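Local structure of 3-ketosteroid-delta4-5alpha-dehydrogenase (Rhodococcus jostii, 4AT2) at residues V229-D232 / V236-I239; D267-A272 / S292-Q297; P381-E386 / S393-P398; L319-I324 / S425-P430. The protein probably catalyses the FAD-dependent introduction of the delta4 double bond into 3-keto-5alpha-steroids, a step in bacterial steroid catabolism. All blocks are in the same frame, centred on the assembly; numbering follows the deposited sequence. Where two conformers were deposited one is given.

Contact 1 (V229-D232 / V236-I239); sequences VTDD and VVGI
V229 and V237 meet at about a right angle across an antiparallel hairpin, CG1 of V229 lying 3.9 Å from CG2 of V237. With its CG1 anti to the backbone N (chi1 -179°), V229 turns that methyl to V237. The other methyl, V229 CG2, lies 3.8 Å from I239 C. A classic beta bulge lets V237 and G238 both face V229. V229 is gripped at both ends: its N donates to O of G238 at 2.9 Å, and its O accepts from N of V237, also at 2.9 Å. V237 CG1 rests 3.7 Å from D231 OD2, while D231 OD1 is held by T233 OG1 and R235 N in the turn. Replacing V237 with an alanine would probably open a gap beside V229 CG1 and lose the apolar contact between the two valines. On the other face, T230 CG2 and V236 CG2 approach to 4.2 Å. The hairpin of strands 223-230 and 236-243 lies within a mixed sheet, T230 bonding to R30 and A32 on one side, V237 to A252 and I239 to V250 on the other, while V236 and I239 pack on V256 of strand 255-258.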
loop_
_atom_site.group_PDB
_atom_site.type_symbol
_atom_site.label_atom_id
_atom_site.label_comp_id
_atom_site.label_asym_id
_atom_site.label_seq_id
_atom_site.Cartn_x
_atom_site.Cartn_y
_atom_site.Cartn_z
ATOM N N VAL A 229 23.035 17.499 9.785
ATOM C CA VAL A 229 24.477 17.657 9.730
ATOM C C VAL A 229 25.109 16.377 10.275
ATOM O O VAL A 229 24.714 15.893 11.335
ATOM C CB VAL A 229 24.954 18.847 10.584
ATOM C CG1 VAL A 229 26.469 18.996 10.491
ATOM C CG2 VAL A 229 24.266 20.130 10.138
ATOM N N THR A 230 26.075 15.827 9.541
ATOM C CA THR A 230 26.750 14.603 9.975
ATOM C C THR A 230 28.260 14.815 10.092
ATOM O O THR A 230 28.822 15.622 9.363
ATOM C CB THR A 230 26.478 13.410 9.024
ATOM O OG1 THR A 230 26.889 13.745 7.692
ATOM C CG2 THR A 230 25.003 13.043 9.020
ATOM N N ASP A 231 28.913 14.103 11.007
ATOM C CA ASP A 231 30.385 14.119 11.029
ATOM C C ASP A 231 30.937 13.015 10.119
ATOM O O ASP A 231 30.167 12.334 9.435
ATOM C CB ASP A 231 30.950 14.056 12.461
ATOM C CG ASP A 231 30.670 12.733 13.163
ATOM O OD1 ASP A 231 30.396 11.714 12.504
ATOM O OD2 ASP A 231 30.746 12.716 14.402
ATOM N N ASP A 232 32.256 12.830 10.105
ATOM C CA ASP A 232 32.865 11.888 9.155
ATOM C C ASP A 232 32.624 10.407 9.488
ATOM O O ASP A 232 32.962 9.528 8.692
ATOM C CB ASP A 232 34.356 12.194 8.908
ATOM C CG ASP A 232 35.205 12.140 10.169
ATOM O OD1 ASP A 232 34.771 11.587 11.208
ATOM O OD2 ASP A 232 36.350 12.652 10.109
ATOM N N VAL A 236 24.818 11.864 13.296
ATOM C CA VAL A 236 24.070 13.111 13.194
ATOM C C VAL A 236 24.468 13.977 14.382
ATOM O O VAL A 236 24.303 13.571 15.534
ATOM C CB VAL A 236 22.547 12.866 13.178
ATOM C CG1 VAL A 236 21.782 14.178 13.245
ATOM C CG2 VAL A 236 22.158 12.097 11.922
ATOM N N VAL A 237 24.993 15.168 14.092
ATOM C CA VAL A 237 25.563 16.041 15.123
ATOM C C VAL A 237 24.890 17.415 15.152
ATOM O O VAL A 237 25.310 18.310 15.884
ATOM C CB VAL A 237 27.090 16.216 14.938
ATOM C CG1 VAL A 237 27.800 14.877 15.117
ATOM C CG2 VAL A 237 27.396 16.860 13.591
ATOM N N GLY A 238 23.835 17.579 14.357
ATOM C CA GLY A 238 23.105 18.851 14.333
ATOM C C GLY A 238 22.177 18.935 13.144
ATOM O O GLY A 238 21.997 17.953 12.427
ATOM N N ILE A 239 21.584 20.109 12.941
ATOM C CA ILE A 239 20.684 20.343 11.810
ATOM C C ILE A 239 20.950 21.713 11.194
ATOM O O ILE A 239 21.536 22.582 11.840
ATOM C CB ILE A 239 19.181 20.238 12.206
ATOM C CG1 ILE A 239 18.748 21.346 13.185
ATOM C CG2 ILE A 239 18.861 18.875 12.791
ATOM C CD1 ILE A 239 18.408 22.680 12.534
#

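Contact 2 (D267-A272 / S292-Q297); sequences DKMIEA and SILMAQ
M269 reaches from helix 267-273 to I293 and L294 of helix 291-297, a sparse helix-helix contact in which one long methionine spans the gap between two backbones: M269 CA and L294 CA are 9.9 Å apart. The I293 side chain lies about 10 Å from the bound FAD. The first helix starts with D267, whose carbonyl O takes the amide N of E271 at 3.0 Å and so closes the first turn. K268 repeats this bond with A272, and both K268 and A272 pack on R453 of the second subunit, which places this helix at the subunit boundary. M269 follows, its N bonded to N266 OD1 and its side chain also touching F263. Its chain runs straight out through chi2 (180°) and then bends at chi3 (79°), which carries the methyl aside toward I293 while the sulfur stays beside L294. The sulfur and methyl of M269 rest against the branched side chains of L294 and I293, a purely apolar contact between buried methionine and isoleucine and a partly exposed leucine. M269 and L294 run antiparallel alongside one another, SD of M269 lying 3.9 Å from CD2 of L294. The terminal methyl takes up the same leucine branch, M269 CE being 4.0 Å from L294 CD2. On its way to the second partner, M269 CE comes to 4.2 Å from I293 CG2.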
loop_
_atom_site.group_PDB
_atom_site.type_symbol
_atom_site.label_atom_id
_atom_site.label_comp_id
_atom_site.label_asym_id
_atom_site.label_seq_id
_atom_site.Cartn_x
_atom_site.Cartn_y
_atom_site.Cartn_z
ATOM N N ASP A 267 2.537 16.441 -2.166
ATOM C CA ASP A 267 1.822 15.826 -3.295
ATOM C C ASP A 267 2.610 14.714 -3.981
ATOM O O ASP A 267 2.034 13.671 -4.322
ATOM C CB ASP A 267 1.412 16.880 -4.339
ATOM C CG ASP A 267 0.346 17.844 -3.835
ATOM O OD1 ASP A 267 -0.311 17.592 -2.812
ATOM O OD2 ASP A 267 0.152 18.888 -4.496
ATOM N N LYS A 268 3.913 14.931 -4.177
ATOM C CA LYS A 268 4.786 13.942 -4.822
ATOM C C LYS A 268 4.794 12.653 -4.010
ATOM O O LYS A 268 4.653 11.557 -4.562
ATOM C CB LYS A 268 6.220 14.474 -4.968
ATOM C CG LYS A 268 7.270 13.428 -5.365
ATOM C CD LYS A 268 8.675 14.032 -5.426
ATOM C CE LYS A 268 9.738 13.003 -5.782
ATOM N NZ LYS A 268 11.126 13.532 -5.559
ATOM N N MET A 269 4.950 12.802 -2.697
ATOM C CA MET A 269 4.985 11.650 -1.802
ATOM C C MET A 269 3.644 10.939 -1.709
ATOM O O MET A 269 3.609 9.715 -1.630
ATOM C CB MET A 269 5.477 12.052 -0.418
ATOM C CG MET A 269 6.963 12.377 -0.404
ATOM S SD MET A 269 7.582 12.868 1.216
ATOM C CE MET A 269 7.741 11.253 1.984
ATOM N N ILE A 270 2.547 11.695 -1.704
ATOM C CA ILE A 270 1.209 11.072 -1.700
ATOM C C ILE A 270 1.039 10.221 -2.961
ATOM O O ILE A 270 0.594 9.079 -2.890
ATOM C CB ILE A 270 0.072 12.121 -1.575
ATOM C CG1 ILE A 270 0.026 12.703 -0.161
ATOM C CG2 ILE A 270 -1.283 11.525 -1.960
ATOM C CD1 ILE A 270 -0.364 11.705 0.926
ATOM N N GLU A 271 1.449 10.758 -4.109
ATOM C CA GLU A 271 1.285 10.009 -5.352
ATOM C C GLU A 271 2.147 8.747 -5.377
ATOM O O GLU A 271 1.689 7.688 -5.810
ATOM C CB GLU A 271 1.569 10.898 -6.560
ATOM C CG GLU A 271 1.429 10.182 -7.894
ATOM C CD GLU A 271 1.953 11.018 -9.043
ATOM O OE1 GLU A 271 3.149 11.383 -9.035
ATOM O OE2 GLU A 271 1.168 11.301 -9.958
ATOM N N ALA A 272 3.384 8.862 -4.890
ATOM C CA ALA A 272 4.340 7.760 -4.910
ATOM C C ALA A 272 4.033 6.679 -3.887
ATOM O O ALA A 272 4.312 5.500 -4.132
ATOM C CB ALA A 272 5.756 8.294 -4.687
ATOM N N SER A 292 11.213 15.673 7.186
ATOM C CA SER A 292 12.042 14.870 8.093
ATOM C C SER A 292 12.208 13.430 7.622
ATOM O O SER A 292 13.254 12.836 7.862
ATOM C CB SER A 292 11.538 14.906 9.531
ATOM O OG SER A 292 10.236 14.387 9.634
ATOM N N ILE A 293 11.195 12.882 6.958
ATOM C CA ILE A 293 11.322 11.555 6.361
ATOM C C ILE A 293 12.414 11.600 5.298
ATOM O O ILE A 293 13.311 10.757 5.286
ATOM C CB ILE A 293 9.977 11.044 5.772
ATOM C CG1 ILE A 293 8.974 10.795 6.907
ATOM C CG2 ILE A 293 10.227 9.765 4.979
ATOM C CD1 ILE A 293 7.522 10.632 6.484
ATOM N N LEU A 294 12.350 12.594 4.420
ATOM C CA LEU A 294 13.326 12.722 3.334
ATOM C C LEU A 294 14.745 12.976 3.842
ATOM O O LEU A 294 15.704 12.399 3.317
ATOM C CB LEU A 294 12.889 13.813 2.346
ATOM C CG LEU A 294 11.525 13.626 1.647
ATOM C CD1 LEU A 294 11.202 14.845 0.791
ATOM C CD2 LEU A 294 11.455 12.335 0.823
ATOM N N MET A 295 14.864 13.824 4.863
ATOM C CA MET A 295 16.157 14.164 5.458
ATOM C C MET A 295 16.848 12.917 5.984
ATOM O O MET A 295 18.071 12.772 5.859
ATOM C CB MET A 295 15.960 15.125 6.631
ATOM C CG MET A 295 15.655 16.543 6.202
ATOM S SD MET A 295 15.134 17.572 7.595
ATOM C CE MET A 295 16.286 17.060 8.813
ATOM N N ALA A 296 16.051 12.037 6.584
ATOM C CA ALA A 296 16.579 10.813 7.173
ATOM C C ALA A 296 16.886 9.783 6.077
ATOM O O ALA A 296 17.931 9.131 6.124
ATOM C CB ALA A 296 15.614 10.259 8.213
ATOM N N GLN A 297 16.003 9.659 5.085
ATOM C CA GLN A 297 16.264 8.760 3.957
ATOM C C GLN A 297 17.593 9.101 3.278
ATOM O O GLN A 297 18.287 8.212 2.790
ATOM C CB GLN A 297 15.160 8.855 2.906
ATOM C CG GLN A 297 13.845 8.171 3.254
ATOM C CD GLN A 297 12.889 8.210 2.076
ATOM O OE1 GLN A 297 12.021 9.099 1.988
ATOM N NE2 GLN A 297 13.057 7.272 1.135
#

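Contact 3 (P381-E386 / S393-P398); sequences PKWAAE and SDMGLP
W383 lays its indole against D394 and M395, where the chain leaves helix 388-394. From CB, directed at the helix end, chi1 of -54° sets CG anti to the carbonyl carbon and swings the ring along the last helical residues. CD1 is first to touch, 3.8 Å from CB of D394. NE1 comes within 3.3 Å of D394 O, but at too poor an angle for a hydrogen bond; a water bridges the two instead, donating to D394 O at 2.7 Å and accepting a weak bond from NE1 at 3.0 Å. M395 CA lies over CE2, and on that same face M395 CG lies over CD2 and CE3, 3.8 Å from W383 CE3, in a CH-pi contact over the six-membered ring (21° off its normal). M395 SD stands obliquely to that ring. The opposite face is covered by the K382 aliphatic chain, CG 3.7 Å above the ring plane, with K382 NZ salt-bridged to D439. The indole is thus clamped between a lysine chain and a methionine. Beside it, the D394 carboxylate is turned 24° from the ring, its OD2 at 3.8 Å from A385 CB. Strand 383-385, an outer strand of the antiparallel sheet, is thereby tied to the helix that follows it by a Met-aromatic contact, placed just where G396, with positive phi, ends that helix in a Schellman motif.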
loop_
_atom_site.group_PDB
_atom_site.type_symbol
_atom_site.label_atom_id
_atom_site.label_comp_id
_atom_site.label_asym_id
_atom_site.label_seq_id
_atom_site.Cartn_x
_atom_site.Cartn_y
_atom_site.Cartn_z
ATOM N N PRO A 381 -31.109 12.879 3.588
ATOM C CA PRO A 381 -31.312 11.927 2.499
ATOM C C PRO A 381 -31.406 12.634 1.150
ATOM O O PRO A 381 -32.018 13.714 1.051
ATOM C CB PRO A 381 -32.676 11.298 2.828
ATOM C CG PRO A 381 -32.897 11.576 4.277
ATOM C CD PRO A 381 -32.262 12.916 4.500
ATOM N N LYS A 382 -30.821 12.027 0.119
ATOM C CA LYS A 382 -30.986 12.521 -1.250
ATOM C C LYS A 382 -32.287 12.001 -1.858
ATOM O O LYS A 382 -33.015 12.755 -2.523
ATOM C CB LYS A 382 -29.796 12.127 -2.128
ATOM C CG LYS A 382 -29.962 12.561 -3.584
ATOM C CD LYS A 382 -28.676 12.462 -4.389
ATOM C CE LYS A 382 -27.727 13.611 -4.085
ATOM N NZ LYS A 382 -26.419 13.449 -4.784
ATOM N N TRP A 383 -32.573 10.722 -1.635
ATOM C CA TRP A 383 -33.793 10.108 -2.163
ATOM C C TRP A 383 -34.671 9.597 -1.066
ATOM O O TRP A 383 -34.193 9.149 -0.031
ATOM C CB TRP A 383 -33.477 8.939 -3.082
ATOM C CG TRP A 383 -32.530 9.216 -4.221
ATOM C CD1 TRP A 383 -32.839 9.682 -5.498
ATOM C CD2 TRP A 383 -31.080 8.991 -4.238
ATOM N NE1 TRP A 383 -31.709 9.770 -6.275
ATOM C CE2 TRP A 383 -30.619 9.379 -5.574
ATOM C CE3 TRP A 383 -30.147 8.539 -3.300
ATOM C CZ2 TRP A 383 -29.280 9.292 -5.945
ATOM C CZ3 TRP A 383 -28.801 8.461 -3.687
ATOM C CH2 TRP A 383 -28.381 8.834 -4.974
ATOM N N ALA A 384 -35.978 9.647 -1.290
ATOM C CA ALA A 384 -36.931 9.052 -0.367
ATOM C C ALA A 384 -38.112 8.509 -1.142
ATOM O O ALA A 384 -38.592 9.143 -2.093
ATOM C CB ALA A 384 -37.389 10.058 0.678
ATOM N N ALA A 385 -38.584 7.339 -0.729
ATOM C CA ALA A 385 -39.639 6.645 -1.446
ATOM C C ALA A 385 -40.501 5.837 -0.496
ATOM O O ALA A 385 -40.094 5.544 0.627
ATOM C CB ALA A 385 -39.036 5.733 -2.511
ATOM N N GLU A 386 -41.687 5.466 -0.965
ATOM C CA GLU A 386 -42.620 4.666 -0.183
ATOM C C GLU A 386 -42.176 3.208 -0.112
ATOM O O GLU A 386 -42.508 2.513 0.844
ATOM C CB GLU A 386 -44.026 4.736 -0.794
ATOM C CG GLU A 386 -44.694 6.103 -0.710
ATOM C CD GLU A 386 -44.884 6.574 0.721
ATOM O OE1 GLU A 386 -45.525 5.847 1.515
ATOM O OE2 GLU A 386 -44.380 7.671 1.062
ATOM N N SER A 393 -34.897 2.068 -7.999
ATOM C CA SER A 393 -34.968 2.710 -9.309
ATOM C C SER A 393 -34.468 4.156 -9.241
ATOM O O SER A 393 -33.665 4.587 -10.078
ATOM C CB SER A 393 -36.390 2.655 -9.857
ATOM O OG SER A 393 -36.452 3.294 -11.119
ATOM N N ASP A 394 -34.925 4.882 -8.218
ATOM C CA ASP A 394 -34.521 6.280 -7.988
ATOM C C ASP A 394 -33.003 6.430 -7.944
ATOM O O ASP A 394 -32.445 7.395 -8.461
ATOM C CB ASP A 394 -35.098 6.809 -6.661
ATOM C CG ASP A 394 -36.621 6.963 -6.673
ATOM O OD1 ASP A 394 -37.261 6.927 -7.751
ATOM O OD2 ASP A 394 -37.189 7.144 -5.570
ATOM N N MET A 395 -32.341 5.465 -7.311
ATOM C CA MET A 395 -30.898 5.487 -7.122
ATOM C C MET A 395 -30.137 5.012 -8.358
ATOM O O MET A 395 -28.907 5.063 -8.373
ATOM C CB MET A 395 -30.516 4.595 -5.941
ATOM C CG MET A 395 -30.984 5.115 -4.595
ATOM S SD MET A 395 -30.748 3.874 -3.318
ATOM C CE MET A 395 -28.968 3.948 -3.142
ATOM N N GLY A 396 -30.871 4.524 -9.357
ATOM C CA GLY A 396 -30.268 4.014 -10.595
ATOM C C GLY A 396 -29.636 2.636 -10.457
ATOM O O GLY A 396 -28.787 2.245 -11.277
ATOM N N LEU A 397 -30.032 1.897 -9.424
ATOM C CA LEU A 397 -29.544 0.524 -9.244
ATOM C C LEU A 397 -30.361 -0.445 -10.096
ATOM O O LEU A 397 -31.551 -0.231 -10.312
ATOM C CB LEU A 397 -29.608 0.127 -7.758
ATOM C CG LEU A 397 -28.645 0.847 -6.804
ATOM C CD1 LEU A 397 -28.955 0.552 -5.331
ATOM C CD2 LEU A 397 -27.201 0.479 -7.114
ATOM N N PRO A 398 -29.731 -1.541 -10.577
ATOM C CA PRO A 398 -30.464 -2.533 -11.380
ATOM C C PRO A 398 -31.605 -3.185 -10.599
ATOM O O PRO A 398 -31.486 -3.358 -9.378
ATOM C CB PRO A 398 -29.385 -3.575 -11.726
ATOM C CG PRO A 398 -28.087 -2.866 -11.546
ATOM C CD PRO A 398 -28.310 -1.893 -10.421
HETATM O O HOH W 1 -33.223 9.943 -8.879
#

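Contact 4 (L319-I324 / S425-P430); sequences LIVRGI and SEWVKP
V321 overlaps the indole of W427: its CG2 stands over the five-membered ring, 3.4 Å from the centroid and only 9° off the normal, a close CH-pi contact. Chi1 of 80° puts CG1 between the backbone N and carbonyl carbon, which aims it at the six-membered ring, 3.7 Å from W427 CZ3. R322 comes to that ring from its edge, NH2 lying in the indole plane 3.8 Å from CZ3. Seen from the arginine, CZ3 sits over the centre of its guanidinium, whose plane is turned 74° from the indole, so the two groups meet face to edge rather than stacked. The guanidinium is held there by E366, salt-bridged to NE, and by the carbonyl O of Q318, bonded to NH1. A leucine in place of W427 would probably leave V321 CG2 without the flat ring it lies on and the guanidinium face without its aromatic edge. A water with more acceptors in reach than protons lies 2.7 Å from V321 O and 3.0 Å from W427 O. Behind the turn I320-G323, I320 packs on helix 340-350, R322 reaches E366 of helix 361-369, I324 pairs with I358 of strand 356-360, and V428 rests on A413 of helix 401-413.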
loop_
_atom_site.group_PDB
_atom_site.type_symbol
_atom_site.label_atom_id
_atom_site.label_comp_id
_atom_site.label_asym_id
_atom_site.label_seq_id
_atom_site.Cartn_x
_atom_site.Cartn_y
_atom_site.Cartn_z
ATOM N N LEU A 319 -26.602 8.190 12.771
ATOM C CA LEU A 319 -27.419 7.859 11.592
ATOM C C LEU A 319 -26.989 6.508 11.024
ATOM O O LEU A 319 -27.831 5.624 10.773
ATOM C CB LEU A 319 -27.299 8.936 10.510
ATOM C CG LEU A 319 -27.866 10.310 10.889
ATOM C CD1 LEU A 319 -27.498 11.324 9.820
ATOM C CD2 LEU A 319 -29.370 10.234 11.069
ATOM N N ILE A 320 -25.680 6.360 10.821
ATOM C CA ILE A 320 -25.119 5.156 10.196
ATOM C C ILE A 320 -25.599 3.888 10.911
ATOM O O ILE A 320 -26.036 2.924 10.271
ATOM C CB ILE A 320 -23.565 5.207 10.165
ATOM C CG1 ILE A 320 -23.079 6.374 9.294
ATOM C CG2 ILE A 320 -22.970 3.905 9.642
ATOM C CD1 ILE A 320 -21.593 6.642 9.412
ATOM N N VAL A 321 -25.526 3.896 12.243
ATOM C CA VAL A 321 -25.815 2.694 13.027
ATOM C C VAL A 321 -27.275 2.236 12.934
ATOM O O VAL A 321 -27.581 1.079 13.220
ATOM C CB VAL A 321 -25.358 2.869 14.498
ATOM C CG1 VAL A 321 -26.379 3.672 15.302
ATOM C CG2 VAL A 321 -25.079 1.521 15.141
ATOM N N ARG A 322 -28.164 3.132 12.506
ATOM C CA ARG A 322 -29.589 2.845 12.433
ATOM C C ARG A 322 -30.081 2.483 11.031
ATOM O O ARG A 322 -31.270 2.264 10.824
ATOM C CB ARG A 322 -30.390 4.034 12.991
ATOM C CG ARG A 322 -30.248 4.177 14.494
ATOM C CD ARG A 322 -30.853 5.484 14.999
ATOM N NE ARG A 322 -30.904 5.457 16.456
ATOM C CZ ARG A 322 -29.888 5.768 17.264
ATOM N NH1 ARG A 322 -28.719 6.198 16.780
ATOM N NH2 ARG A 322 -30.059 5.652 18.578
ATOM N N GLY A 323 -29.165 2.406 10.070
ATOM C CA GLY A 323 -29.525 1.944 8.734
ATOM C C GLY A 323 -28.609 0.830 8.265
ATOM O O GLY A 323 -27.899 0.203 9.070
ATOM N N ILE A 324 -28.615 0.581 6.957
ATOM C CA ILE A 324 -27.600 -0.281 6.361
ATOM C C ILE A 324 -26.812 0.472 5.307
ATOM O O ILE A 324 -27.372 1.253 4.523
ATOM C CB ILE A 324 -28.181 -1.586 5.780
ATOM C CG1 ILE A 324 -29.256 -1.308 4.714
ATOM C CG2 ILE A 324 -28.768 -2.416 6.911
ATOM C CD1 ILE A 324 -29.591 -2.530 3.875
ATOM N N SER A 425 -26.829 -7.259 17.804
ATOM C CA SER A 425 -28.276 -7.447 17.788
ATOM C C SER A 425 -29.073 -6.217 18.227
ATOM O O SER A 425 -30.153 -5.956 17.703
ATOM C CB SER A 425 -28.638 -8.657 18.644
ATOM O OG SER A 425 -29.984 -9.005 18.435
ATOM N N GLU A 426 -28.530 -5.443 19.162
ATOM C CA GLU A 426 -29.171 -4.210 19.627
ATOM C C GLU A 426 -29.458 -3.207 18.502
ATOM O O GLU A 426 -30.362 -2.374 18.614
ATOM C CB GLU A 426 -28.323 -3.544 20.722
ATOM C CG GLU A 426 -26.816 -3.569 20.468
ATOM C CD GLU A 426 -26.090 -4.709 21.191
ATOM O OE1 GLU A 426 -26.466 -5.898 21.022
ATOM O OE2 GLU A 426 -25.117 -4.413 21.934
ATOM N N TRP A 427 -28.671 -3.272 17.423
ATOM C CA TRP A 427 -28.858 -2.374 16.276
ATOM C C TRP A 427 -29.555 -3.037 15.110
ATOM O O TRP A 427 -29.690 -2.435 14.038
ATOM C CB TRP A 427 -27.507 -1.850 15.796
ATOM C CG TRP A 427 -26.803 -1.015 16.830
ATOM C CD1 TRP A 427 -25.596 -1.290 17.463
ATOM C CD2 TRP A 427 -27.260 0.252 17.400
ATOM N NE1 TRP A 427 -25.275 -0.295 18.353
ATOM C CE2 TRP A 427 -26.240 0.660 18.364
ATOM C CE3 TRP A 427 -28.376 1.071 17.205
ATOM C CZ2 TRP A 427 -26.350 1.837 19.096
ATOM C CZ3 TRP A 427 -28.472 2.253 17.949
ATOM C CH2 TRP A 427 -27.484 2.619 18.870
ATOM N N VAL A 428 -29.968 -4.286 15.282
ATOM C CA VAL A 428 -30.542 -5.046 14.174
ATOM C C VAL A 428 -32.064 -5.100 14.273
ATOM O O VAL A 428 -32.616 -5.621 15.243
ATOM C CB VAL A 428 -29.963 -6.484 14.142
ATOM C CG1 VAL A 428 -30.683 -7.335 13.105
ATOM C CG2 VAL A 428 -28.469 -6.459 13.839
ATOM N N LYS A 429 -32.747 -4.567 13.262
ATOM C CA LYS A 429 -34.193 -4.722 13.145
ATOM C C LYS A 429 -34.553 -4.450 11.692
ATOM O O LYS A 429 -33.762 -3.817 10.983
ATOM C CB LYS A 429 -34.946 -3.787 14.099
ATOM C CG LYS A 429 -34.751 -2.310 13.822
ATOM C CD LYS A 429 -35.643 -1.513 14.766
ATOM C CE LYS A 429 -35.506 -0.019 14.550
ATOM N NZ LYS A 429 -36.462 0.642 15.484
ATOM N N PRO A 430 -35.709 -4.951 11.231
ATOM C CA PRO A 430 -36.024 -4.752 9.820
ATOM C C PRO A 430 -36.088 -3.288 9.413
ATOM O O PRO A 430 -36.490 -2.423 10.204
ATOM C CB PRO A 430 -37.405 -5.404 9.674
ATOM C CG PRO A 430 -37.416 -6.464 10.737
ATOM C CD PRO A 430 -36.690 -5.835 11.895
HETATM O O HOH W 2 -29.051 -0.605 11.745
#

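The four contacts form two groups on an elongated chain. Contacts 1 and 2 come first along the sequence, their centres about 21 Å apart on the same side of the chain's centre; side chains I239 and I293 lie about 8 and 10 Å from the FAD. Contacts 3 and 4 have centres about 19 Å apart, contact 3 nested in the loop that contact 4 closes, and their centres are about 42 to 63 Å from those of the first pair. They take in the two outermost strands of one antiparallel sheet: strand 383-385 in contact 3 and, in contact 4, the start of strand 324-326 at I324. E310 and Y339, which line the steroid pocket, flank segment 319-324 in sequence.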